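Local coordinates for putative alcohol dehydrogenase (Sinorhizobium meliloti, PDB 4J6F), which probably acts as an NAD(P)-dependent alcohol dehydrogenase of the medium-chain dehydrogenase/reductase family, although its substrate is not established, at residues G354-S359 with G375-V380; R295-Y300 with L320-L325; P234-G239 with Q252-R257; H174-D179 with R341-K346; T40-L45 with L104-I109. One frame throughout, in Å; residues are numbered along the deposited sequence.

Contact 1 (G354-S359 with G375-V380); sequences GVYPLS and GKLVVV
Tyr356 and Leu377 meet on one face of a parallel strand pair, where the leucine reaches the phenol ring through both methyls. Leu377 CD1 lies obliquely 3.7 Å from Tyr356 CE1, while CD2 comes up to the ring in its plane. The tyrosine CG stands anti to the carbonyl carbon (chi1 -59°), which lays the ring back along the neighbouring strand toward Leu377; its hydroxyl is hydrogen-bonded to Asp367. Just past the strand end, Leu358 crosses Val379 of the Tyr356 face at about a right angle, Leu358 CD1 lying 3.8 Å from Val379 CG1. On the other face Val355 CG1 touches Val380 CG2 at 3.9 Å. Between the two layers run the backbone hydrogen bonds Val378 N to Gly354 O (3.0 Å), Tyr356 N to Val378 O (2.8 Å), Val380 N to Tyr356 O (2.8 Å) and the more bent Leu358 N to Val380 O. Helix 361-370 covers the Tyr356 and Leu377 side, and Ile183 of helix 182-185 touches Val355, Val378 and Val380. Strand 352-357, helix 361-370 and strand 376-380 form a beta-alpha-beta unit, its parallel strands belonging to the mixed sheet that, as in medium-chain dehydrogenases, is part of the GroES-like catalytic domain.

Contact 2 (R295-Y300 with L320-L325); sequences RPEGRY and LKQLEL
Tyr300 CG stands anti to its own amide nitrogen (chi1 168°), and this brings the ring beside Leu325, whose CG lies 3.6 Å from Tyr300 CD1 in an oblique approach. On the other face of the strand pair, Arg299 and Glu324 both carry CG anti to the carbonyl carbon (chi1 -58° and -48°) and run side by side in the same direction. They touch through carbon, Arg299 CG to Glu324 CD at 3.7 Å, while their charged ends go to other partners: Arg299 to Ala202 O and Glu208, Glu324 to Arg203. Glu297 and Gln322 also lie alongside each other, with Glu297 CG 3.6 Å from Gln322 CB, and their polar ends bond to Ser147 and Ser329 of the second subunit. Backbone hydrogen bonds run from Glu297 N to Lys321 O (2.7 Å), Glu324 N to Gly298 O (3.2 Å) and Tyr300 N to Glu324 O (2.7 Å). A type II turn from Arg295 to Gly298 leads into the first strand, and its carbonyl Arg295 O touches Leu323 CD2. One water donates to Glu297 O and to Glu324 OE2, bridging the segments. Glu324 and Leu325 also pair antiparallel with a strand of the second subunit, so this outer edge of the Rossmann-type parallel sheet continues into the second subunit, as in many medium-chain dehydrogenases.

Contact 3 (P234-G239 with Q252-R257); sequences PIAVAG and QAVVTR
Ile235 leans its branched CB against the backbone of strand 253-256, with CB 3.9 Å from Ala253 O. Of the two branches, CG2 stands anti to the backbone nitrogen and comes closer to the same oxygen, 3.4 Å from Ala253 O, while CG1 passes 4.5 Å from Gln252 CB. The side chain also touches Ser270 of helix 262-270 and Leu211 of strand 209-212. On the opposite face Val254 CG1 lies 3.9 Å from Ala238 CB, and Met246 and Glu243 of helix 243-248 touch Val254. Five backbone hydrogen bonds join the strands, among them Gln252 N to Pro234 O (2.8 Å), Val255 N to Ala236 O (2.9 Å) and Ala238 N to Val255 O (2.9 Å). In the last of the five, Arg257 N reaches Ala238 O from above the carbonyl plane. Strand 233-238, helix 243-248 and strand 253-256 make a beta-alpha-beta unit at one outer edge of the six-stranded Rossmann-type sheet, the fold that binds the nicotinamide cofactor in this family.

Contact 4 (H174-D179 with R341-K346); sequences HVVATD and RYIEEK
The Glu344 carboxylate receives the amide of Ala177 on the anti side of OE1, 24° out of its plane; the Ala177 N to Glu344 OE1 bond is 2.8 Å long and nearly straight, at 170°. Ala177 CB sits 3.4 Å from the same oxygen. The carboxylate of Asp179 is met on the syn side of OD1 by the ammonium of Lys346, again well out of plane, in a salt bridge of 3.1 Å between Asp179 OD1 and Lys346 NZ, with a weak second bond to OD2. Lys346 is extended until chi4 (-67°), where a final bend brings NZ round to the acid, and the two side chains cross at about a right angle. Carbon contacts accompany these polar links: Val176 CG1 packs against Glu344 CG at 3.6 Å and Ile343 CG2 at 3.9 Å. Met135 of strand 133-140 touches both Val176 and Ile343, while Leu185 touches Ile343 and Thr178. Ala177 is the centre of an inverse gamma turn, which bends the chain past Glu344. Lys346, at positive phi, ends helix 333-344 in a Schellman motif, so the contact joins a helix C-terminal cap to the loop that follows strand 173-175.

Contact 5 (T40-L45 with L104-I109); sequences TGHGGL and LTFPRI
Phe106 and Gly41 form the close part of this contact: Gly41 CA lies over the centre of the phenyl ring, 3.6 Å from its centroid and only 6° off the ring normal, a CH-pi contact, with Gly41 N 3.5 Å from Phe106 CD1. The rim of the same ring points at His42 in a T-shaped (edge-to-face) pair, in which Phe106 CZ stands over the imidazole face, 3.8 Å from His42 NE2, and the planes are 86° apart. Phe106 CG is anti to the carbonyl carbon (chi1 -57°), which directs the ring across to the 40-45 loop. Leu104 and His42 approach from opposite directions, with Leu104 CD2 3.9 Å from His42 CE1. His42 ND1 is hydrogen-bonded to Arg81 O. The Thr40 and Pro107 side, by contrast, faces solvent, and no hydrogen bond crosses between the segments. Thr40 meets Phe106 through its carbonyl group, with Thr40 O 3.7 Å from Phe106 CB, and its hydroxyl is hydrogen-bonded to the carbonyl oxygen of Lys47. Pro107 follows a cis peptide bond. The 40-45 loop connects strands 33-39 and 48-51, while 104-109 leads into strand 113-121; Leu39 touches Phe106, and helix 75-82 flanks both loops through Arg81 and Val80.

Overall arrangement
From the N terminus, contact 5 closes first, joining the loop after strand 33-39 to the approach to strand 113-121. Contact 4 opens next at 174-179 and closes only at 341-346, spanning 161 residues; contacts 3 and 2 close in turn within that long loop. Both belong to the six-stranded parallel sheet, contact 3 at one outer edge and contact 2 at the other, their centres about 21 Å apart. Contact 1 follows in series, soon after helix 333-344, and adds strands 352-357 and 376-380 to the mixed sheet that contact 4 also reaches. The excursion between the ends of contact 4 thus holds the Rossmann-type part, while contacts 1 and 5 lie in the other part; no two contacts cross.

Contact 1 (G354-S359 with G375-V380)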
# COMPACT_ATOMS: atom_id res chain seq x y z
N GLY A 354 -7.08 -20.01 -27.43
CA GLY A 354 -6.49 -20.90 -28.43
C GLY A 354 -5.89 -22.14 -27.81
O GLY A 354 -5.61 -22.17 -26.61
N VAL A 355 -5.69 -23.17 -28.62
CA VAL A 355 -5.23 -24.44 -28.12
C VAL A 355 -4.02 -24.91 -28.90
O VAL A 355 -4.02 -24.86 -30.12
CB VAL A 355 -6.33 -25.49 -28.26
CG1 VAL A 355 -5.83 -26.85 -27.78
CG2 VAL A 355 -7.57 -25.05 -27.51
N TYR A 356 -2.99 -25.37 -28.20
CA TYR A 356 -1.75 -25.78 -28.86
C TYR A 356 -1.32 -27.18 -28.43
O TYR A 356 -1.46 -27.54 -27.26
CB TYR A 356 -0.63 -24.77 -28.58
CG TYR A 356 -0.92 -23.35 -29.04
CD1 TYR A 356 -1.77 -22.52 -28.31
CD2 TYR A 356 -0.35 -22.84 -30.21
CE1 TYR A 356 -2.06 -21.23 -28.73
CE2 TYR A 356 -0.62 -21.55 -30.63
CZ TYR A 356 -1.48 -20.75 -29.89
OH TYR A 356 -1.76 -19.46 -30.30
N PRO A 357 -0.81 -27.99 -29.37
CA PRO A 357 -0.24 -29.28 -28.98
C PRO A 357 1.08 -29.10 -28.23
O PRO A 357 1.84 -28.19 -28.53
CB PRO A 357 -0.00 -29.99 -30.32
CG PRO A 357 0.15 -28.88 -31.31
CD PRO A 357 -0.80 -27.81 -30.84
N LEU A 358 1.36 -29.97 -27.27
CA LEU A 358 2.62 -29.91 -26.52
C LEU A 358 3.83 -29.90 -27.46
O LEU A 358 4.83 -29.23 -27.20
CB LEU A 358 2.70 -31.08 -25.52
CG LEU A 358 3.84 -31.12 -24.51
CD1 LEU A 358 3.82 -29.92 -23.58
CD2 LEU A 358 3.77 -32.40 -23.71
N SER A 359 3.74 -30.63 -28.56
CA SER A 359 4.82 -30.68 -29.53
C SER A 359 5.08 -29.35 -30.22
O SER A 359 6.08 -29.19 -30.90
CB SER A 359 4.54 -31.75 -30.58
OG SER A 359 3.33 -31.44 -31.25
N GLY A 375 -8.31 -13.80 -23.29
CA GLY A 375 -8.40 -14.92 -22.37
C GLY A 375 -7.09 -15.69 -22.30
O GLY A 375 -6.02 -15.10 -22.12
N LYS A 376 -7.17 -17.01 -22.41
CA LYS A 376 -6.01 -17.85 -22.14
C LYS A 376 -5.71 -18.89 -23.21
O LYS A 376 -6.59 -19.40 -23.86
CB LYS A 376 -6.17 -18.52 -20.78
CG LYS A 376 -6.90 -17.65 -19.77
CD LYS A 376 -6.34 -17.77 -18.36
CE LYS A 376 -4.84 -17.92 -18.33
NZ LYS A 376 -4.46 -19.31 -17.97
N LEU A 377 -4.42 -19.18 -23.36
CA LEU A 377 -3.95 -20.23 -24.26
C LEU A 377 -3.74 -21.51 -23.45
O LEU A 377 -3.27 -21.47 -22.30
CB LEU A 377 -2.68 -19.79 -25.00
CG LEU A 377 -2.76 -18.49 -25.83
CD1 LEU A 377 -1.49 -18.29 -26.63
CD2 LEU A 377 -3.96 -18.42 -26.77
N VAL A 378 -4.14 -22.63 -24.05
CA VAL A 378 -4.09 -23.94 -23.40
C VAL A 378 -3.20 -24.92 -24.18
O VAL A 378 -3.31 -25.03 -25.41
CB VAL A 378 -5.50 -24.55 -23.28
CG1 VAL A 378 -5.44 -25.88 -22.57
CG2 VAL A 378 -6.42 -23.58 -22.56
N VAL A 379 -2.32 -25.61 -23.46
CA VAL A 379 -1.42 -26.60 -24.07
C VAL A 379 -1.90 -28.02 -23.80
O VAL A 379 -2.12 -28.40 -22.65
CB VAL A 379 0.02 -26.42 -23.57
CG1 VAL A 379 0.88 -27.55 -24.10
CG2 VAL A 379 0.56 -25.08 -24.03
N VAL A 380 -2.07 -28.80 -24.87
CA VAL A 380 -2.54 -30.18 -24.80
C VAL A 380 -1.46 -31.18 -25.22
O VAL A 380 -0.80 -30.96 -26.22
CB VAL A 380 -3.78 -30.37 -25.69
CG1 VAL A 380 -4.11 -31.85 -25.88
CG2 VAL A 380 -4.96 -29.62 -25.11

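Contact 2 (R295-Y300 with L320-L325)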
# COMPACT_ATOMS: atom_id res chain seq x y z
N ARG A 295 -9.40 7.68 -6.56
CA ARG A 295 -10.04 8.62 -5.62
C ARG A 295 -9.26 8.63 -4.32
O ARG A 295 -8.62 7.62 -3.98
CB ARG A 295 -11.49 8.21 -5.32
CG ARG A 295 -11.62 7.10 -4.30
CD ARG A 295 -13.03 6.57 -4.22
NE ARG A 295 -13.90 7.56 -3.61
CZ ARG A 295 -15.23 7.58 -3.74
NH1 ARG A 295 -15.91 8.54 -3.15
NH2 ARG A 295 -15.86 6.66 -4.46
N PRO A 296 -9.30 9.75 -3.58
CA PRO A 296 -8.62 9.79 -2.28
C PRO A 296 -9.15 8.69 -1.35
O PRO A 296 -10.34 8.43 -1.37
CB PRO A 296 -8.95 11.19 -1.74
CG PRO A 296 -9.33 11.99 -2.94
CD PRO A 296 -9.99 11.02 -3.88
N GLU A 297 -8.27 8.06 -0.58
CA GLU A 297 -8.60 6.87 0.24
C GLU A 297 -8.86 5.61 -0.60
O GLU A 297 -9.34 4.61 -0.08
CB GLU A 297 -9.76 7.14 1.19
CG GLU A 297 -9.46 8.27 2.16
CD GLU A 297 -10.55 8.52 3.18
OE1 GLU A 297 -10.26 8.44 4.40
OE2 GLU A 297 -11.70 8.80 2.77
N GLY A 298 -8.54 5.69 -1.89
CA GLY A 298 -8.69 4.58 -2.81
C GLY A 298 -7.53 3.61 -2.67
O GLY A 298 -6.53 3.92 -2.02
N ARG A 299 -7.72 2.42 -3.23
CA ARG A 299 -6.80 1.30 -3.10
C ARG A 299 -6.27 0.81 -4.44
O ARG A 299 -7.02 0.61 -5.37
CB ARG A 299 -7.47 0.15 -2.37
CG ARG A 299 -7.98 0.49 -1.00
CD ARG A 299 -9.43 0.90 -1.06
NE ARG A 299 -10.30 -0.25 -1.23
CZ ARG A 299 -11.58 -0.16 -1.54
NH1 ARG A 299 -12.13 1.03 -1.70
NH2 ARG A 299 -12.31 -1.24 -1.68
N TYR A 300 -4.96 0.61 -4.50
CA TYR A 300 -4.28 0.18 -5.69
C TYR A 300 -3.83 -1.24 -5.40
O TYR A 300 -3.41 -1.56 -4.28
CB TYR A 300 -3.09 1.11 -5.94
CG TYR A 300 -2.11 0.61 -6.98
CD1 TYR A 300 -1.09 -0.29 -6.64
CD2 TYR A 300 -2.20 1.03 -8.31
CE1 TYR A 300 -0.20 -0.77 -7.58
CE2 TYR A 300 -1.30 0.56 -9.26
CZ TYR A 300 -0.31 -0.34 -8.90
OH TYR A 300 0.58 -0.81 -9.83
N LEU A 320 -0.86 12.36 0.56
CA LEU A 320 -1.82 13.46 0.46
C LEU A 320 -3.17 12.95 0.01
O LEU A 320 -4.20 13.57 0.27
CB LEU A 320 -1.33 14.56 -0.48
CG LEU A 320 -0.15 15.36 0.05
CD1 LEU A 320 0.46 16.16 -1.09
CD2 LEU A 320 -0.56 16.25 1.20
N LYS A 321 -3.18 11.81 -0.67
CA LYS A 321 -4.41 11.22 -1.12
C LYS A 321 -4.92 10.10 -0.20
O LYS A 321 -5.96 9.51 -0.48
CB LYS A 321 -4.24 10.69 -2.52
CG LYS A 321 -4.18 11.73 -3.62
CD LYS A 321 -5.18 11.27 -4.65
CE LYS A 321 -4.77 11.61 -6.05
NZ LYS A 321 -5.71 10.83 -6.90
N GLN A 322 -4.19 9.80 0.87
CA GLN A 322 -4.55 8.72 1.80
C GLN A 322 -4.65 7.35 1.12
O GLN A 322 -5.48 6.53 1.53
CB GLN A 322 -5.90 8.99 2.48
CG GLN A 322 -6.15 10.40 2.98
CD GLN A 322 -5.37 10.73 4.23
OE1 GLN A 322 -4.74 9.86 4.83
NE2 GLN A 322 -5.41 11.99 4.64
N LEU A 323 -3.81 7.09 0.11
CA LEU A 323 -3.90 5.85 -0.70
C LEU A 323 -3.35 4.60 -0.01
O LEU A 323 -2.54 4.71 0.91
CB LEU A 323 -3.22 6.04 -2.06
CG LEU A 323 -3.74 7.16 -2.96
CD1 LEU A 323 -3.09 7.14 -4.34
CD2 LEU A 323 -5.26 7.10 -3.10
N GLU A 324 -3.81 3.43 -0.46
CA GLU A 324 -3.16 2.15 -0.13
C GLU A 324 -2.69 1.52 -1.41
O GLU A 324 -3.44 1.47 -2.40
CB GLU A 324 -4.13 1.17 0.50
CG GLU A 324 -4.97 1.71 1.63
CD GLU A 324 -6.03 0.73 2.09
OE1 GLU A 324 -5.80 -0.50 1.98
OE2 GLU A 324 -7.10 1.19 2.56
N LEU A 325 -1.46 1.02 -1.39
CA LEU A 325 -0.93 0.21 -2.47
C LEU A 325 -0.75 -1.20 -1.95
O LEU A 325 -0.19 -1.38 -0.86
CB LEU A 325 0.42 0.74 -2.91
CG LEU A 325 0.43 1.70 -4.09
CD1 LEU A 325 -0.46 2.90 -3.83
CD2 LEU A 325 1.86 2.13 -4.35
O HOH W 1 -8.56 3.67 2.16

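Contact 3 (P234-G239 with Q252-R257)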
# COMPACT_ATOMS: atom_id res chain seq x y z
N PRO A 234 -16.56 -3.26 -13.01
CA PRO A 234 -15.25 -3.14 -13.66
C PRO A 234 -15.29 -2.23 -14.88
O PRO A 234 -16.27 -2.24 -15.64
CB PRO A 234 -14.95 -4.57 -14.11
CG PRO A 234 -16.29 -5.20 -14.30
CD PRO A 234 -17.30 -4.44 -13.49
N ILE A 235 -14.22 -1.47 -15.06
CA ILE A 235 -14.01 -0.66 -16.26
C ILE A 235 -12.66 -1.06 -16.83
O ILE A 235 -11.62 -0.87 -16.19
CB ILE A 235 -14.02 0.85 -15.96
CG1 ILE A 235 -15.42 1.30 -15.56
CG2 ILE A 235 -13.58 1.65 -17.18
CD1 ILE A 235 -15.44 2.70 -15.01
N ALA A 236 -12.68 -1.61 -18.04
CA ALA A 236 -11.48 -2.16 -18.64
C ALA A 236 -10.67 -1.08 -19.32
O ALA A 236 -11.24 -0.18 -19.94
CB ALA A 236 -11.86 -3.24 -19.64
N VAL A 237 -9.34 -1.14 -19.19
CA VAL A 237 -8.47 -0.35 -20.05
C VAL A 237 -7.88 -1.36 -20.98
O VAL A 237 -7.14 -2.24 -20.53
CB VAL A 237 -7.31 0.34 -19.30
CG1 VAL A 237 -6.43 1.08 -20.30
CG2 VAL A 237 -7.82 1.30 -18.24
N ALA A 238 -8.22 -1.25 -22.26
CA ALA A 238 -7.85 -2.30 -23.23
C ALA A 238 -7.15 -1.75 -24.45
O ALA A 238 -7.39 -0.62 -24.86
CB ALA A 238 -9.08 -3.09 -23.66
N GLY A 239 -6.30 -2.60 -25.03
CA GLY A 239 -5.70 -2.31 -26.34
C GLY A 239 -6.70 -2.04 -27.45
O GLY A 239 -7.87 -2.46 -27.35
N GLN A 252 -18.07 -2.81 -17.66
CA GLN A 252 -19.11 -1.79 -17.72
C GLN A 252 -18.86 -0.85 -18.88
O GLN A 252 -19.74 -0.58 -19.68
CB GLN A 252 -19.17 -1.02 -16.40
CG GLN A 252 -20.21 0.10 -16.35
CD GLN A 252 -21.62 -0.37 -16.64
OE1 GLN A 252 -21.99 -1.53 -16.41
NE2 GLN A 252 -22.43 0.54 -17.16
N ALA A 253 -17.65 -0.34 -18.97
CA ALA A 253 -17.23 0.49 -20.08
C ALA A 253 -15.78 0.18 -20.35
O ALA A 253 -15.06 -0.36 -19.49
CB ALA A 253 -17.40 1.96 -19.74
N VAL A 254 -15.35 0.50 -21.57
CA VAL A 254 -13.99 0.26 -21.99
C VAL A 254 -13.32 1.58 -22.37
O VAL A 254 -13.94 2.46 -22.95
CB VAL A 254 -13.93 -0.75 -23.15
CG1 VAL A 254 -12.50 -1.14 -23.46
CG2 VAL A 254 -14.73 -2.00 -22.80
N VAL A 255 -12.06 1.70 -22.00
CA VAL A 255 -11.22 2.82 -22.35
C VAL A 255 -10.07 2.24 -23.18
O VAL A 255 -9.39 1.31 -22.75
CB VAL A 255 -10.69 3.52 -21.07
CG1 VAL A 255 -9.57 4.48 -21.41
CG2 VAL A 255 -11.81 4.25 -20.34
N THR A 256 -9.88 2.77 -24.38
CA THR A 256 -8.82 2.33 -25.28
C THR A 256 -7.50 3.01 -24.91
O THR A 256 -7.44 4.23 -24.77
CB THR A 256 -9.16 2.64 -26.75
OG1 THR A 256 -10.45 2.09 -27.07
CG2 THR A 256 -8.12 2.06 -27.68
N ARG A 257 -6.45 2.21 -24.74
CA ARG A 257 -5.19 2.74 -24.24
C ARG A 257 -4.60 3.81 -25.16
O ARG A 257 -4.15 4.85 -24.69
CB ARG A 257 -4.18 1.62 -24.00
CG ARG A 257 -3.11 1.98 -22.98
CD ARG A 257 -2.03 0.91 -22.92
NE ARG A 257 -2.51 -0.38 -22.41
CZ ARG A 257 -2.79 -1.45 -23.16
NH1 ARG A 257 -2.65 -1.39 -24.49
NH2 ARG A 257 -3.22 -2.57 -22.59

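Contact 4 (H174-D179 with R341-K346)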
# COMPACT_ATOMS: atom_id res chain seq x y z
N HIS A 174 -8.60 -31.47 -7.45
CA HIS A 174 -10.00 -31.19 -7.15
C HIS A 174 -10.97 -31.72 -8.18
O HIS A 174 -10.80 -31.54 -9.39
CB HIS A 174 -10.22 -29.70 -6.94
CG HIS A 174 -9.54 -29.18 -5.72
ND1 HIS A 174 -10.19 -29.01 -4.52
CD2 HIS A 174 -8.25 -28.83 -5.50
CE1 HIS A 174 -9.34 -28.57 -3.61
NE2 HIS A 174 -8.15 -28.44 -4.18
N VAL A 175 -12.01 -32.38 -7.69
CA VAL A 175 -13.08 -32.78 -8.56
C VAL A 175 -14.08 -31.63 -8.55
O VAL A 175 -14.62 -31.28 -7.51
CB VAL A 175 -13.74 -34.09 -8.08
CG1 VAL A 175 -15.00 -34.39 -8.89
CG2 VAL A 175 -12.74 -35.23 -8.18
N VAL A 176 -14.29 -31.04 -9.72
CA VAL A 176 -15.17 -29.89 -9.85
C VAL A 176 -16.53 -30.30 -10.44
O VAL A 176 -16.60 -30.84 -11.55
CB VAL A 176 -14.50 -28.79 -10.68
CG1 VAL A 176 -15.29 -27.50 -10.61
CG2 VAL A 176 -13.08 -28.55 -10.18
N ALA A 177 -17.61 -29.90 -9.78
CA ALA A 177 -18.93 -30.28 -10.23
C ALA A 177 -19.34 -29.35 -11.36
O ALA A 177 -20.06 -28.39 -11.16
CB ALA A 177 -19.91 -30.18 -9.09
N THR A 178 -18.87 -29.68 -12.55
CA THR A 178 -19.12 -28.87 -13.75
C THR A 178 -19.07 -29.67 -15.03
O THR A 178 -18.40 -30.71 -15.12
CB THR A 178 -18.17 -27.64 -13.85
OG1 THR A 178 -18.43 -26.94 -15.07
CG2 THR A 178 -16.70 -28.05 -13.82
N ASP A 179 -19.76 -29.17 -16.04
CA ASP A 179 -19.89 -29.84 -17.34
C ASP A 179 -18.86 -29.31 -18.35
O ASP A 179 -18.92 -29.64 -19.53
CB ASP A 179 -21.32 -29.64 -17.87
CG ASP A 179 -21.83 -28.21 -17.66
OD1 ASP A 179 -22.08 -27.81 -16.49
OD2 ASP A 179 -21.99 -27.48 -18.66
N ARG A 341 -15.97 -22.74 -6.22
CA ARG A 341 -17.37 -22.41 -6.06
C ARG A 341 -17.90 -21.55 -7.23
O ARG A 341 -18.98 -21.81 -7.77
CB ARG A 341 -17.57 -21.71 -4.72
CG ARG A 341 -18.79 -22.16 -3.93
CD ARG A 341 -18.53 -22.06 -2.43
NE ARG A 341 -18.07 -20.73 -1.99
CZ ARG A 341 -16.95 -20.51 -1.31
NH1 ARG A 341 -16.15 -21.52 -0.97
NH2 ARG A 341 -16.62 -19.27 -0.96
N TYR A 342 -17.12 -20.54 -7.64
CA TYR A 342 -17.50 -19.66 -8.75
C TYR A 342 -17.65 -20.42 -10.06
O TYR A 342 -18.64 -20.25 -10.79
CB TYR A 342 -16.46 -18.56 -8.96
CG TYR A 342 -16.56 -17.35 -8.06
CD1 TYR A 342 -17.74 -17.04 -7.38
CD2 TYR A 342 -15.48 -16.49 -7.91
CE1 TYR A 342 -17.83 -15.92 -6.55
CE2 TYR A 342 -15.55 -15.36 -7.09
CZ TYR A 342 -16.73 -15.09 -6.42
OH TYR A 342 -16.80 -13.98 -5.62
N ILE A 343 -16.65 -21.24 -10.36
CA ILE A 343 -16.69 -22.12 -11.52
C ILE A 343 -17.96 -22.97 -11.52
O ILE A 343 -18.66 -23.04 -12.54
CB ILE A 343 -15.45 -23.02 -11.60
CG1 ILE A 343 -14.21 -22.19 -11.97
CG2 ILE A 343 -15.68 -24.13 -12.61
CD1 ILE A 343 -12.89 -22.81 -11.57
N GLU A 344 -18.27 -23.58 -10.36
CA GLU A 344 -19.42 -24.50 -10.24
C GLU A 344 -20.75 -23.81 -10.40
O GLU A 344 -21.58 -24.26 -11.17
CB GLU A 344 -19.36 -25.27 -8.93
CG GLU A 344 -18.28 -26.34 -8.92
CD GLU A 344 -18.16 -27.05 -7.59
OE1 GLU A 344 -17.61 -28.17 -7.53
OE2 GLU A 344 -18.64 -26.47 -6.59
N GLU A 345 -20.94 -22.70 -9.69
CA GLU A 345 -22.16 -21.88 -9.79
C GLU A 345 -22.23 -21.10 -11.11
O GLU A 345 -23.17 -20.35 -11.33
CB GLU A 345 -22.25 -20.91 -8.62
CG GLU A 345 -22.34 -21.56 -7.24
CD GLU A 345 -21.94 -20.63 -6.10
OE1 GLU A 345 -21.73 -19.41 -6.33
OE2 GLU A 345 -21.82 -21.12 -4.96
N LYS A 346 -21.23 -21.28 -11.96
CA LYS A 346 -21.09 -20.54 -13.23
C LYS A 346 -21.17 -19.00 -13.10
O LYS A 346 -21.76 -18.32 -13.94
CB LYS A 346 -22.08 -21.06 -14.28
CG LYS A 346 -21.73 -22.43 -14.82
CD LYS A 346 -22.77 -22.93 -15.81
CE LYS A 346 -22.64 -24.42 -16.06
NZ LYS A 346 -21.38 -24.79 -16.77

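Contact 5 (T40-L45 with L104-I109)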
# COMPACT_ATOMS: atom_id res chain seq x y z
N THR A 40 15.59 -25.91 -19.18
CA THR A 40 16.95 -26.41 -18.93
C THR A 40 17.92 -25.38 -18.35
O THR A 40 19.06 -25.70 -18.05
CB THR A 40 17.56 -26.99 -20.22
OG1 THR A 40 17.74 -25.94 -21.18
CG2 THR A 40 16.65 -28.05 -20.82
N GLY A 41 17.45 -24.15 -18.19
CA GLY A 41 18.24 -23.07 -17.63
C GLY A 41 17.54 -21.80 -18.04
O GLY A 41 16.58 -21.86 -18.82
N HIS A 42 18.00 -20.65 -17.54
CA HIS A 42 17.42 -19.35 -17.94
C HIS A 42 17.89 -18.91 -19.34
O HIS A 42 18.97 -19.30 -19.80
CB HIS A 42 17.71 -18.26 -16.92
CG HIS A 42 17.11 -18.52 -15.57
ND1 HIS A 42 15.76 -18.43 -15.33
CD2 HIS A 42 17.68 -18.85 -14.39
CE1 HIS A 42 15.52 -18.70 -14.06
NE2 HIS A 42 16.67 -18.96 -13.46
N GLY A 43 17.05 -18.11 -20.01
CA GLY A 43 17.33 -17.66 -21.37
C GLY A 43 16.10 -17.67 -22.27
O GLY A 43 14.96 -17.50 -21.80
N GLY A 44 16.34 -17.87 -23.56
CA GLY A 44 15.26 -17.78 -24.55
C GLY A 44 14.58 -19.10 -24.85
O GLY A 44 14.92 -20.12 -24.26
N LEU A 45 13.77 -19.13 -25.88
CA LEU A 45 12.97 -20.30 -26.15
C LEU A 45 13.86 -21.52 -26.29
O LEU A 45 13.44 -22.62 -25.99
CB LEU A 45 12.17 -20.10 -27.43
CG LEU A 45 11.04 -19.08 -27.43
CD1 LEU A 45 10.43 -19.01 -28.81
CD2 LEU A 45 9.97 -19.44 -26.42
N LEU A 104 13.73 -23.76 -7.63
CA LEU A 104 13.86 -24.07 -9.04
C LEU A 104 15.13 -24.89 -9.31
O LEU A 104 16.24 -24.44 -9.01
CB LEU A 104 13.85 -22.79 -9.88
CG LEU A 104 13.87 -22.98 -11.39
CD1 LEU A 104 12.71 -23.85 -11.87
CD2 LEU A 104 13.86 -21.65 -12.13
N THR A 105 14.97 -26.09 -9.86
CA THR A 105 16.10 -26.90 -10.30
C THR A 105 15.91 -27.36 -11.77
O THR A 105 14.80 -27.66 -12.20
CB THR A 105 16.33 -28.13 -9.39
OG1 THR A 105 15.21 -29.02 -9.48
CG2 THR A 105 16.53 -27.72 -7.94
N PHE A 106 17.01 -27.42 -12.52
CA PHE A 106 16.93 -27.77 -13.94
C PHE A 106 17.31 -29.21 -14.19
O PHE A 106 18.24 -29.71 -13.58
CB PHE A 106 17.77 -26.83 -14.78
CG PHE A 106 17.40 -25.38 -14.60
CD1 PHE A 106 16.17 -24.91 -15.07
CD2 PHE A 106 18.25 -24.50 -13.94
CE1 PHE A 106 15.81 -23.58 -14.89
CE2 PHE A 106 17.90 -23.17 -13.76
CZ PHE A 106 16.68 -22.70 -14.24
N PRO A 107 16.58 -29.91 -15.09
CA PRO A 107 15.44 -29.43 -15.89
C PRO A 107 14.14 -29.35 -15.09
O PRO A 107 13.99 -30.07 -14.11
CB PRO A 107 15.31 -30.51 -16.97
CG PRO A 107 15.79 -31.74 -16.31
CD PRO A 107 16.89 -31.32 -15.37
N ARG A 108 13.24 -28.48 -15.50
CA ARG A 108 11.95 -28.32 -14.82
C ARG A 108 10.82 -28.34 -15.84
O ARG A 108 10.89 -27.66 -16.85
CB ARG A 108 11.90 -27.00 -14.02
CG ARG A 108 10.51 -26.47 -13.69
CD ARG A 108 9.81 -27.20 -12.54
NE ARG A 108 10.53 -27.02 -11.28
CZ ARG A 108 11.24 -27.97 -10.67
NH1 ARG A 108 11.87 -27.70 -9.53
NH2 ARG A 108 11.30 -29.19 -11.19
N ILE A 109 9.80 -29.14 -15.57
CA ILE A 109 8.59 -29.06 -16.35
C ILE A 109 7.75 -27.93 -15.76
O ILE A 109 7.34 -28.00 -14.60
CB ILE A 109 7.78 -30.38 -16.30
CG1 ILE A 109 8.61 -31.52 -16.88
CG2 ILE A 109 6.45 -30.21 -17.04
CD1 ILE A 109 8.16 -32.90 -16.45